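Local coordinates for oxysterol-binding protein homolog 1 (Saccharomyces cerevisiae, PDB 5H28) that carries sterols and other lipids between membranes through the cytosol, its ankyrin-repeat part, the piece described here, targeting it to the nucleus-vacuole junction by interacting with NVJ1, at residues L5-L9 and L24-F29; F18-Q22 and E59-W64; L41-H46 and I75-E81. One frame throughout, in Å; residues are numbered along the deposited sequence.

Contact 1: residues L5-L9 and L24-F29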
loop_
_atom_site.group_PDB
_atom_site.type_symbol
_atom_site.label_atom_id
_atom_site.label_comp_id
_atom_site.label_asym_id
_atom_site.label_seq_id
_atom_site.Cartn_x
_atom_site.Cartn_y
_atom_site.Cartn_z
ATOM N N LEU A 5 -15.267 -25.348 -13.884
ATOM C CA LEU A 5 -14.744 -24.060 -14.328
ATOM C C LEU A 5 -13.239 -23.947 -14.102
ATOM O O LEU A 5 -12.525 -23.371 -14.923
ATOM C CB LEU A 5 -15.464 -22.918 -13.606
ATOM C CG LEU A 5 -16.928 -22.699 -13.988
ATOM C CD1 LEU A 5 -17.551 -21.686 -13.045
ATOM C CD2 LEU A 5 -17.027 -22.223 -15.430
ATOM N N LYS A 6 -12.761 -24.500 -12.992
ATOM C CA LYS A 6 -11.340 -24.462 -12.667
ATOM C C LYS A 6 -10.523 -25.278 -13.665
ATOM O O LYS A 6 -9.483 -24.827 -14.143
ATOM C CB LYS A 6 -11.112 -24.996 -11.251
ATOM C CG LYS A 6 -9.652 -25.065 -10.837
ATOM C CD LYS A 6 -9.519 -25.552 -9.402
ATOM C CE LYS A 6 -8.069 -25.757 -9.012
ATOM N NZ LYS A 6 -7.428 -26.848 -9.798
ATOM N N LEU A 7 -10.998 -26.480 -13.975
ATOM C CA LEU A 7 -10.309 -27.353 -14.921
ATOM C C LEU A 7 -10.286 -26.707 -16.305
ATOM O O LEU A 7 -9.282 -26.770 -17.016
ATOM C CB LEU A 7 -11.017 -28.710 -14.989
ATOM C CG LEU A 7 -10.354 -29.800 -15.835
ATOM C CD1 LEU A 7 -9.025 -30.195 -15.206
ATOM C CD2 LEU A 7 -11.277 -31.012 -15.928
ATOM N N LYS A 8 -11.405 -26.090 -16.673
ATOM C CA LYS A 8 -11.552 -25.417 -17.958
ATOM C C LYS A 8 -10.567 -24.258 -18.075
ATOM O O LYS A 8 -9.892 -24.093 -19.093
ATOM C CB LYS A 8 -12.982 -24.881 -18.098
ATOM C CG LYS A 8 -13.254 -24.108 -19.377
ATOM C CD LYS A 8 -14.570 -23.337 -19.293
ATOM C CE LYS A 8 -15.760 -24.254 -19.077
ATOM N NZ LYS A 8 -15.982 -25.153 -20.241
ATOM N N LEU A 9 -10.488 -23.453 -17.023
ATOM C CA LEU A 9 -9.595 -22.305 -17.020
ATOM C C LEU A 9 -8.133 -22.728 -17.062
ATOM O O LEU A 9 -7.339 -22.168 -17.824
ATOM C CB LEU A 9 -9.860 -21.439 -15.787
ATOM C CG LEU A 9 -8.962 -20.212 -15.618
ATOM C CD1 LEU A 9 -9.055 -19.342 -16.858
ATOM C CD2 LEU A 9 -9.385 -19.427 -14.379
ATOM N N LEU A 24 -12.701 -17.648 -24.545
ATOM C CA LEU A 24 -13.239 -18.652 -23.635
ATOM C C LEU A 24 -14.027 -17.984 -22.508
ATOM O O LEU A 24 -15.145 -18.392 -22.186
ATOM C CB LEU A 24 -12.091 -19.491 -23.063
ATOM C CG LEU A 24 -12.380 -20.605 -22.051
ATOM C CD1 LEU A 24 -12.719 -20.000 -20.706
ATOM C CD2 LEU A 24 -13.501 -21.494 -22.556
ATOM N N LEU A 25 -13.441 -16.955 -21.909
ATOM C CA LEU A 25 -14.098 -16.232 -20.825
ATOM C C LEU A 25 -15.353 -15.528 -21.330
ATOM O O LEU A 25 -16.407 -15.569 -20.694
ATOM C CB LEU A 25 -13.134 -15.204 -20.224
ATOM C CG LEU A 25 -12.172 -15.654 -19.119
ATOM C CD1 LEU A 25 -11.629 -17.049 -19.376
ATOM C CD2 LEU A 25 -11.054 -14.634 -19.004
ATOM N N LYS A 26 -15.231 -14.888 -22.485
ATOM C CA LYS A 26 -16.334 -14.153 -23.084
ATOM C C LYS A 26 -17.552 -15.025 -23.393
ATOM O O LYS A 26 -18.686 -14.569 -23.266
ATOM C CB LYS A 26 -15.836 -13.460 -24.359
ATOM C CG LYS A 26 -16.794 -12.449 -24.967
ATOM C CD LYS A 26 -16.105 -11.667 -26.085
ATOM C CE LYS A 26 -17.028 -10.625 -26.702
ATOM N NZ LYS A 26 -16.340 -9.835 -27.767
ATOM N N LYS A 27 -17.324 -16.276 -23.782
ATOM C CA LYS A 27 -18.430 -17.168 -24.130
ATOM C C LYS A 27 -18.819 -18.228 -23.101
ATOM O O LYS A 27 -19.987 -18.616 -23.021
ATOM C CB LYS A 27 -18.137 -17.867 -25.464
ATOM C CG LYS A 27 -17.950 -16.918 -26.631
ATOM C CD LYS A 27 -16.526 -16.944 -27.147
ATOM C CE LYS A 27 -16.263 -15.771 -28.066
ATOM N NZ LYS A 27 -16.492 -14.490 -27.351
ATOM N N GLN A 28 -17.861 -18.700 -22.311
ATOM C CA GLN A 28 -18.166 -19.744 -21.340
ATOM C C GLN A 28 -18.230 -19.322 -19.878
ATOM O O GLN A 28 -18.877 -19.989 -19.070
ATOM C CB GLN A 28 -17.189 -20.905 -21.524
ATOM C CG GLN A 28 -17.419 -21.655 -22.831
ATOM C CD GLN A 28 -16.407 -22.752 -23.068
ATOM O OE1 GLN A 28 -16.056 -23.494 -22.154
ATOM N NE2 GLN A 28 -15.939 -22.869 -24.307
ATOM N N PHE A 29 -17.571 -18.226 -19.526
ATOM C CA PHE A 29 -17.627 -17.757 -18.145
ATOM C C PHE A 29 -18.736 -16.724 -18.002
ATOM O O PHE A 29 -18.492 -15.548 -17.743
ATOM C CB PHE A 29 -16.277 -17.177 -17.713
ATOM C CG PHE A 29 -15.308 -18.219 -17.238
ATOM C CD1 PHE A 29 -14.826 -19.189 -18.109
ATOM C CD2 PHE A 29 -14.914 -18.259 -15.905
ATOM C CE1 PHE A 29 -13.966 -20.189 -17.657
ATOM C CE2 PHE A 29 -14.057 -19.254 -15.447
ATOM C CZ PHE A 29 -13.583 -20.220 -16.324
#
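The ring of Phe-29 is the apolar centre, held between two leucines. CD2 of Leu-5 lies over one face, 4.2 Å from the ring centroid and 14° off its normal, a CH-pi contact; CD1 of Leu-25, from the same segment as the ring, covers the opposite face toward the rim. CG of Phe-29 stands beside the backbone N (chi1 -84°), which turns the ring toward residues 5-9, where CZ meets Leu-9 CB at 4.0 Å. Leu-9 CD1 also touches Leu-25 CD1.

Moving outward, the chain of Lys-8 slides past the ring, CD lying 3.6 Å from Phe-29 CE1 and 3.9 Å from Leu-24 CD2. It then bends at its last two torsions, bringing NZ to Gln-28 OE1 in a hydrogen bond nearly in line with the amide C=O; at 2.5 Å it is suspiciously short, so the exact separation is doubtful. Helices 2-15 and 18-28 thus form a near-antiparallel hairpin, the two segments running at 149°, with helix 35-42 packed against Leu-5, Leu-9 and Phe-29.

Because the amide is neutral, its bond probably orients the ammonium without offsetting its charge, and the buried hydrocarbon packing probably contributes most of the cohesion.

Contact 2: residues F18-Q22 and E59-W64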
loop_
_atom_site.group_PDB
_atom_site.type_symbol
_atom_site.label_atom_id
_atom_site.label_comp_id
_atom_site.label_asym_id
_atom_site.label_seq_id
_atom_site.Cartn_x
_atom_site.Cartn_y
_atom_site.Cartn_z
ATOM N N PHE A 18 -3.482 -15.988 -25.197
ATOM C CA PHE A 18 -4.379 -15.017 -24.586
ATOM C C PHE A 18 -5.643 -14.830 -25.423
ATOM O O PHE A 18 -6.742 -14.780 -24.880
ATOM C CB PHE A 18 -3.705 -13.659 -24.377
ATOM C CG PHE A 18 -4.590 -12.663 -23.682
ATOM C CD1 PHE A 18 -4.960 -12.853 -22.354
ATOM C CD2 PHE A 18 -5.102 -11.568 -24.369
ATOM C CE1 PHE A 18 -5.834 -11.967 -21.722
ATOM C CE2 PHE A 18 -5.974 -10.682 -23.747
ATOM C CZ PHE A 18 -6.340 -10.880 -22.423
ATOM N N PRO A 19 -5.509 -14.712 -26.757
ATOM C CA PRO A 19 -6.719 -14.538 -27.566
ATOM C C PRO A 19 -7.739 -15.651 -27.303
ATOM O O PRO A 19 -8.942 -15.399 -27.213
ATOM C CB PRO A 19 -6.179 -14.561 -28.992
ATOM C CG PRO A 19 -4.852 -13.904 -28.840
ATOM C CD PRO A 19 -4.300 -14.558 -27.585
ATOM N N ASN A 20 -7.247 -16.880 -27.174
ATOM C CA ASN A 20 -8.111 -18.029 -26.909
ATOM C C ASN A 20 -8.754 -17.923 -25.525
ATOM O O ASN A 20 -9.932 -18.239 -25.349
ATOM C CB ASN A 20 -7.300 -19.322 -27.015
ATOM C CG ASN A 20 -8.108 -20.553 -26.660
ATOM O OD1 ASN A 20 -9.076 -20.898 -27.342
ATOM N ND2 ASN A 20 -7.712 -21.227 -25.587
ATOM N N LEU A 21 -7.971 -17.482 -24.543
ATOM C CA LEU A 21 -8.467 -17.318 -23.180
ATOM C C LEU A 21 -9.577 -16.268 -23.153
ATOM O O LEU A 21 -10.625 -16.468 -22.542
ATOM C CB LEU A 21 -7.326 -16.879 -22.255
ATOM C CG LEU A 21 -7.733 -16.480 -20.833
ATOM C CD1 LEU A 21 -8.236 -17.700 -20.078
ATOM C CD2 LEU A 21 -6.547 -15.859 -20.109
ATOM N N GLN A 22 -9.329 -15.148 -23.824
ATOM C CA GLN A 22 -10.279 -14.047 -23.889
ATOM C C GLN A 22 -11.619 -14.514 -24.451
ATOM O O GLN A 22 -12.679 -14.173 -23.920
ATOM C CB GLN A 22 -9.690 -12.935 -24.757
ATOM C CG GLN A 22 -10.475 -11.641 -24.775
ATOM C CD GLN A 22 -9.673 -10.507 -25.385
ATOM O OE1 GLN A 22 -9.150 -10.630 -26.491
ATOM N NE2 GLN A 22 -9.570 -9.398 -24.664
ATOM N N GLU A 59 -0.948 -9.972 -20.273
ATOM C CA GLU A 59 -2.213 -9.575 -20.879
ATOM C C GLU A 59 -3.342 -9.564 -19.854
ATOM O O GLU A 59 -4.189 -8.677 -19.870
ATOM C CB GLU A 59 -2.586 -10.511 -22.032
ATOM C CG GLU A 59 -1.644 -10.470 -23.230
ATOM C CD GLU A 59 -1.526 -9.095 -23.856
ATOM O OE1 GLU A 59 -2.541 -8.374 -23.934
ATOM O OE2 GLU A 59 -0.411 -8.743 -24.290
ATOM N N ILE A 60 -3.359 -10.553 -18.965
ATOM C CA ILE A 60 -4.392 -10.617 -17.939
ATOM C C ILE A 60 -4.335 -9.370 -17.059
ATOM O O ILE A 60 -5.351 -8.728 -16.800
ATOM C CB ILE A 60 -4.209 -11.871 -17.051
ATOM C CG1 ILE A 60 -4.592 -13.125 -17.838
ATOM C CG2 ILE A 60 -5.059 -11.754 -15.791
ATOM C CD1 ILE A 60 -4.277 -14.418 -17.106
ATOM N N VAL A 61 -3.134 -9.020 -16.614
ATOM C CA VAL A 61 -2.959 -7.859 -15.756
ATOM C C VAL A 61 -3.268 -6.535 -16.451
ATOM O O VAL A 61 -3.975 -5.692 -15.899
ATOM C CB VAL A 61 -1.525 -7.819 -15.174
ATOM C CG1 VAL A 61 -1.281 -6.498 -14.464
ATOM C CG2 VAL A 61 -1.334 -8.977 -14.198
ATOM N N HIS A 62 -2.759 -6.352 -17.663
ATOM C CA HIS A 62 -3.001 -5.105 -18.375
ATOM C C HIS A 62 -4.439 -4.932 -18.841
ATOM O O HIS A 62 -4.915 -3.805 -18.987
ATOM C CB HIS A 62 -2.042 -4.978 -19.558
ATOM C CG HIS A 62 -0.627 -4.698 -19.152
ATOM N ND1 HIS A 62 -0.281 -3.632 -18.349
ATOM C CD2 HIS A 62 0.525 -5.341 -19.440
ATOM C CE1 HIS A 62 1.027 -3.635 -18.158
ATOM N NE2 HIS A 62 1.540 -4.662 -18.809
ATOM N N HIS A 63 -5.138 -6.040 -19.057
ATOM C CA HIS A 63 -6.528 -5.984 -19.504
ATOM C C HIS A 63 -7.560 -5.826 -18.397
ATOM O O HIS A 63 -8.489 -5.028 -18.518
ATOM C CB HIS A 63 -6.916 -7.255 -20.271
ATOM C CG HIS A 63 -6.561 -7.232 -21.725
ATOM N ND1 HIS A 63 -5.275 -7.421 -22.182
ATOM C CD2 HIS A 63 -7.328 -7.048 -22.825
ATOM C CE1 HIS A 63 -5.264 -7.355 -23.501
ATOM N NE2 HIS A 63 -6.498 -7.130 -23.916
ATOM N N TRP A 64 -7.385 -6.572 -17.311
ATOM C CA TRP A 64 -8.396 -6.589 -16.261
ATOM C C TRP A 64 -8.120 -6.109 -14.840
ATOM O O TRP A 64 -8.928 -6.362 -13.945
ATOM C CB TRP A 64 -8.969 -8.008 -16.219
ATOM C CG TRP A 64 -9.436 -8.443 -17.578
ATOM C CD1 TRP A 64 -10.228 -7.726 -18.429
ATOM C CD2 TRP A 64 -9.145 -9.679 -18.248
ATOM N NE1 TRP A 64 -10.451 -8.434 -19.583
ATOM C CE2 TRP A 64 -9.799 -9.635 -19.502
ATOM C CE3 TRP A 64 -8.399 -10.817 -17.912
ATOM C CZ2 TRP A 64 -9.731 -10.688 -20.422
ATOM C CZ3 TRP A 64 -8.333 -11.867 -18.831
ATOM C CH2 TRP A 64 -8.996 -11.791 -20.070
HETATM O O HOH W 1 -7.535 -7.557 -26.754
#
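Glu-59 meets Phe-18 with its aliphatic part: CB sits over the centre of the phenyl face, 3.3 Å from the centroid and 11° off the normal, a close CH-pi contact, while the bent chain runs CG on past the ring carbons. The next residue, Ile-60, turns its CG1 branch toward the other helix; CG1 comes to 4.2 Å from Phe-18 CE1, and CD1 meets Leu-21 CD2, the two side chains crossing at about a right angle.

Phe-18 gets there because its CG is anti to the backbone N (chi1 -177°), and it enters as a knob into the hole formed by Glu-59, Ile-60, His-63 and Trp-64. The packing is of helix 18-28 on helix 54-64, the latter lying within the predicted first ankyrin repeat, with local axes 11.6 Å apart at 49°. Leu-21 reaches back to helix 2-15 from the same joint.

One turn on, His-63 offers a ring face to Phe-18 CE2, its CE1 being 3.4 Å from that carbon. ND1 donates to Glu-59 O at 2.8 Å, on the opposite face of the carbonyl plane from the backbone N of His-63; two bonds grip this oxygen, and the one from ND1 helps fix the rotation of the imidazole. At the rim, water 1 lies 3.1 Å from His-63 NE2 and accepts a weak bond from Gln-22 NE2, whose amide stands steeply to the imidazole.

Trp-64 completes the aromatic cluster: CH2 approaches Phe-18 CE1 to 3.6 Å, the rings oblique, while His-63 CB covers part of one indole face and Met-44 of helix 44-51 also touches the indole.

Contact 3: residues L41-H46 and I75-E81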
loop_
_atom_site.group_PDB
_atom_site.type_symbol
_atom_site.label_atom_id
_atom_site.label_comp_id
_atom_site.label_asym_id
_atom_site.label_seq_id
_atom_site.Cartn_x
_atom_site.Cartn_y
_atom_site.Cartn_z
ATOM N N LEU A 41 -12.871 -16.780 -11.404
ATOM C CA LEU A 41 -12.240 -15.641 -12.067
ATOM C C LEU A 41 -11.346 -14.883 -11.089
ATOM O O LEU A 41 -10.284 -14.397 -11.472
ATOM C CB LEU A 41 -13.296 -14.697 -12.655
ATOM C CG LEU A 41 -14.009 -15.180 -13.919
ATOM C CD1 LEU A 41 -15.103 -14.191 -14.291
ATOM C CD2 LEU A 41 -13.010 -15.326 -15.060
ATOM N N HIS A 42 -11.772 -14.782 -9.830
ATOM C CA HIS A 42 -10.975 -14.096 -8.813
ATOM C C HIS A 42 -9.634 -14.791 -8.577
ATOM O O HIS A 42 -8.683 -14.172 -8.107
ATOM C CB HIS A 42 -11.731 -14.020 -7.480
ATOM C CG HIS A 42 -12.636 -12.834 -7.360
ATOM N ND1 HIS A 42 -13.850 -12.753 -8.006
ATOM C CD2 HIS A 42 -12.492 -11.671 -6.681
ATOM C CE1 HIS A 42 -14.415 -11.589 -7.733
ATOM N NE2 HIS A 42 -13.611 -10.914 -6.932
ATOM N N LEU A 43 -9.557 -16.079 -8.897
ATOM C CA LEU A 43 -8.316 -16.825 -8.707
ATOM C C LEU A 43 -7.563 -17.045 -10.012
ATOM O O LEU A 43 -6.548 -17.735 -10.040
ATOM C CB LEU A 43 -8.606 -18.180 -8.052
ATOM C CG LEU A 43 -9.102 -18.122 -6.605
ATOM C CD1 LEU A 43 -9.575 -19.500 -6.172
ATOM C CD2 LEU A 43 -7.992 -17.626 -5.693
ATOM N N MET A 44 -8.047 -16.442 -11.095
ATOM C CA MET A 44 -7.400 -16.620 -12.386
ATOM C C MET A 44 -5.932 -16.212 -12.417
ATOM O O MET A 44 -5.108 -16.916 -13.002
ATOM C CB MET A 44 -8.173 -15.877 -13.475
ATOM C CG MET A 44 -7.520 -15.964 -14.855
ATOM S SD MET A 44 -8.629 -15.473 -16.190
ATOM C CE MET A 44 -9.050 -13.812 -15.679
ATOM N N LEU A 45 -5.594 -15.089 -11.794
ATOM C CA LEU A 45 -4.203 -14.655 -11.790
ATOM C C LEU A 45 -3.331 -15.649 -11.020
ATOM O O LEU A 45 -2.183 -15.887 -11.399
ATOM C CB LEU A 45 -4.072 -13.246 -11.204
ATOM C CG LEU A 45 -2.677 -12.620 -11.315
ATOM C CD1 LEU A 45 -2.205 -12.651 -12.764
ATOM C CD2 LEU A 45 -2.724 -11.188 -10.797
ATOM N N HIS A 46 -3.871 -16.232 -9.950
ATOM C CA HIS A 46 -3.124 -17.229 -9.185
ATOM C C HIS A 46 -2.816 -18.408 -10.100
ATOM O O HIS A 46 -1.680 -18.875 -10.180
ATOM C CB HIS A 46 -3.948 -17.765 -8.006
ATOM C CG HIS A 46 -3.983 -16.861 -6.815
ATOM N ND1 HIS A 46 -4.705 -15.687 -6.786
ATOM C CD2 HIS A 46 -3.407 -16.978 -5.595
ATOM C CE1 HIS A 46 -4.574 -15.123 -5.599
ATOM N NE2 HIS A 46 -3.791 -15.887 -4.857
ATOM N N ILE A 75 -15.154 -7.225 -14.227
ATOM C CA ILE A 75 -14.622 -7.528 -12.909
ATOM C C ILE A 75 -13.215 -6.969 -12.899
ATOM O O ILE A 75 -12.445 -7.213 -13.827
ATOM C CB ILE A 75 -14.489 -9.043 -12.645
ATOM C CG1 ILE A 75 -15.842 -9.738 -12.772
ATOM C CG2 ILE A 75 -13.914 -9.267 -11.252
ATOM C CD1 ILE A 75 -15.761 -11.242 -12.579
ATOM N N HIS A 76 -12.874 -6.204 -11.875
ATOM C CA HIS A 76 -11.518 -5.699 -11.796
ATOM C C HIS A 76 -10.737 -6.622 -10.884
ATOM O O HIS A 76 -10.908 -6.616 -9.662
ATOM C CB HIS A 76 -11.493 -4.258 -11.292
ATOM C CG HIS A 76 -11.896 -3.265 -12.336
ATOM N ND1 HIS A 76 -13.141 -2.674 -12.365
ATOM C CD2 HIS A 76 -11.240 -2.812 -13.430
ATOM C CE1 HIS A 76 -13.233 -1.901 -13.432
ATOM N NE2 HIS A 76 -12.094 -1.967 -14.095
ATOM N N LEU A 77 -9.895 -7.442 -11.504
ATOM C CA LEU A 77 -9.082 -8.396 -10.775
ATOM C C LEU A 77 -8.164 -7.681 -9.804
ATOM O O LEU A 77 -7.577 -6.642 -10.123
ATOM C CB LEU A 77 -8.267 -9.244 -11.752
ATOM C CG LEU A 77 -9.108 -9.989 -12.793
ATOM C CD1 LEU A 77 -8.197 -10.841 -13.659
ATOM C CD2 LEU A 77 -10.159 -10.858 -12.100
ATOM N N ASP A 78 -8.064 -8.243 -8.606
ATOM C CA ASP A 78 -7.234 -7.695 -7.549
ATOM C C ASP A 78 -5.847 -8.311 -7.663
ATOM O O ASP A 78 -5.684 -9.526 -7.548
ATOM C CB ASP A 78 -7.850 -8.039 -6.191
ATOM C CG ASP A 78 -7.159 -7.342 -5.038
ATOM O OD1 ASP A 78 -6.064 -6.775 -5.242
ATOM O OD2 ASP A 78 -7.715 -7.372 -3.922
ATOM N N LEU A 79 -4.846 -7.475 -7.901
ATOM C CA LEU A 79 -3.480 -7.952 -8.024
ATOM C C LEU A 79 -3.041 -8.588 -6.705
ATOM O O LEU A 79 -2.151 -9.437 -6.674
ATOM C CB LEU A 79 -2.563 -6.778 -8.370
ATOM C CG LEU A 79 -1.342 -7.049 -9.244
ATOM C CD1 LEU A 79 -1.776 -7.701 -10.546
ATOM C CD2 LEU A 79 -0.626 -5.733 -9.517
ATOM N N ASN A 80 -3.696 -8.185 -5.619
ATOM C CA ASN A 80 -3.373 -8.670 -4.286
ATOM C C ASN A 80 -4.419 -9.608 -3.689
ATOM O O ASN A 80 -4.522 -9.734 -2.469
ATOM C CB ASN A 80 -3.153 -7.468 -3.374
ATOM C CG ASN A 80 -2.224 -6.451 -3.996
ATOM O OD1 ASN A 80 -1.069 -6.755 -4.290
ATOM N ND2 ASN A 80 -2.724 -5.239 -4.216
ATOM N N GLU A 81 -5.186 -10.261 -4.560
ATOM C CA GLU A 81 -6.214 -11.217 -4.146
ATOM C C GLU A 81 -5.603 -12.292 -3.249
ATOM O O GLU A 81 -4.558 -12.848 -3.574
ATOM C CB GLU A 81 -6.809 -11.889 -5.388
ATOM C CG GLU A 81 -7.865 -12.962 -5.121
ATOM C CD GLU A 81 -9.245 -12.384 -4.883
ATOM O OE1 GLU A 81 -9.539 -11.308 -5.445
ATOM O OE2 GLU A 81 -10.043 -13.013 -4.150
HETATM O O HOH W 2 -9.292 -10.801 -8.148
HETATM O O HOH W 3 -6.732 -11.625 -9.077
#
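Leu-41 CD1 and Ile-75 CD1 press together at 3.5 Å, tighter than usual for two methyls. Beside them Leu-77 splits its branches: CD2 lies against Leu-41 O, and CD1 takes the methyl CE of Met-44 at 3.7 Å. Farther along, Leu-45 CD2 packs on Leu-79 CD1 at 3.6 Å.

Glu-81 carries the polar part. Its CG is anti to the backbone N (chi1 178°), and a bend at chi2 folds the carboxylate back to the edge of the His-42 ring, OE1 being 3.2 Å from CD2 and the two planes 74° apart. Its backbone O lies at the edge of His-46, near CE1. Shortening Glu-81 to an alanine is likely to leave the edge of His-42 and water 2 without the carboxylate, and to open a gap beside His-42 O, where CG packs.

In this ankyrin fold, the long loop between helices 54-64 and 89-95 packs against the junction of helices 35-42 and 44-51, with Leu-43 at the N-cap position of the latter.

In the next shell, water 2 accepts from Asp-78 N at 2.9 Å and lies 2.8 Å from Glu-81 OE1. Asp-78 OD1 receives Asn-80 N in an Asx turn, within a type I turn that presents Glu-81. The imidazoles are fixed from elsewhere: His-42 ND1 bonds to Gln-38 O, and His-46 NE2 to Asn-87 O.

Overall arrangement
From the N terminus, contact 1 closes the shortest loop, folding helix 18-28 back on helix 2-15. Before it closes, contact 2 has opened at residues 18-22; it reaches on to 59-64, so the two cross, sharing helix 18-28. Contact 3 opens at 41-46, after contact 1 is shut, and ends at 75-81, beyond the close of contact 2, which it also crosses. Contacts 1 and 3 are in series, yet Phe-29 packs on Leu-41 and Leu-25 on Met-44. Trp-64 touches Leu-25, and its O probably accepts from Leu-77 N. Together they tie the N-terminal helical hairpin to the first predicted ankyrin repeat and the loop beyond it.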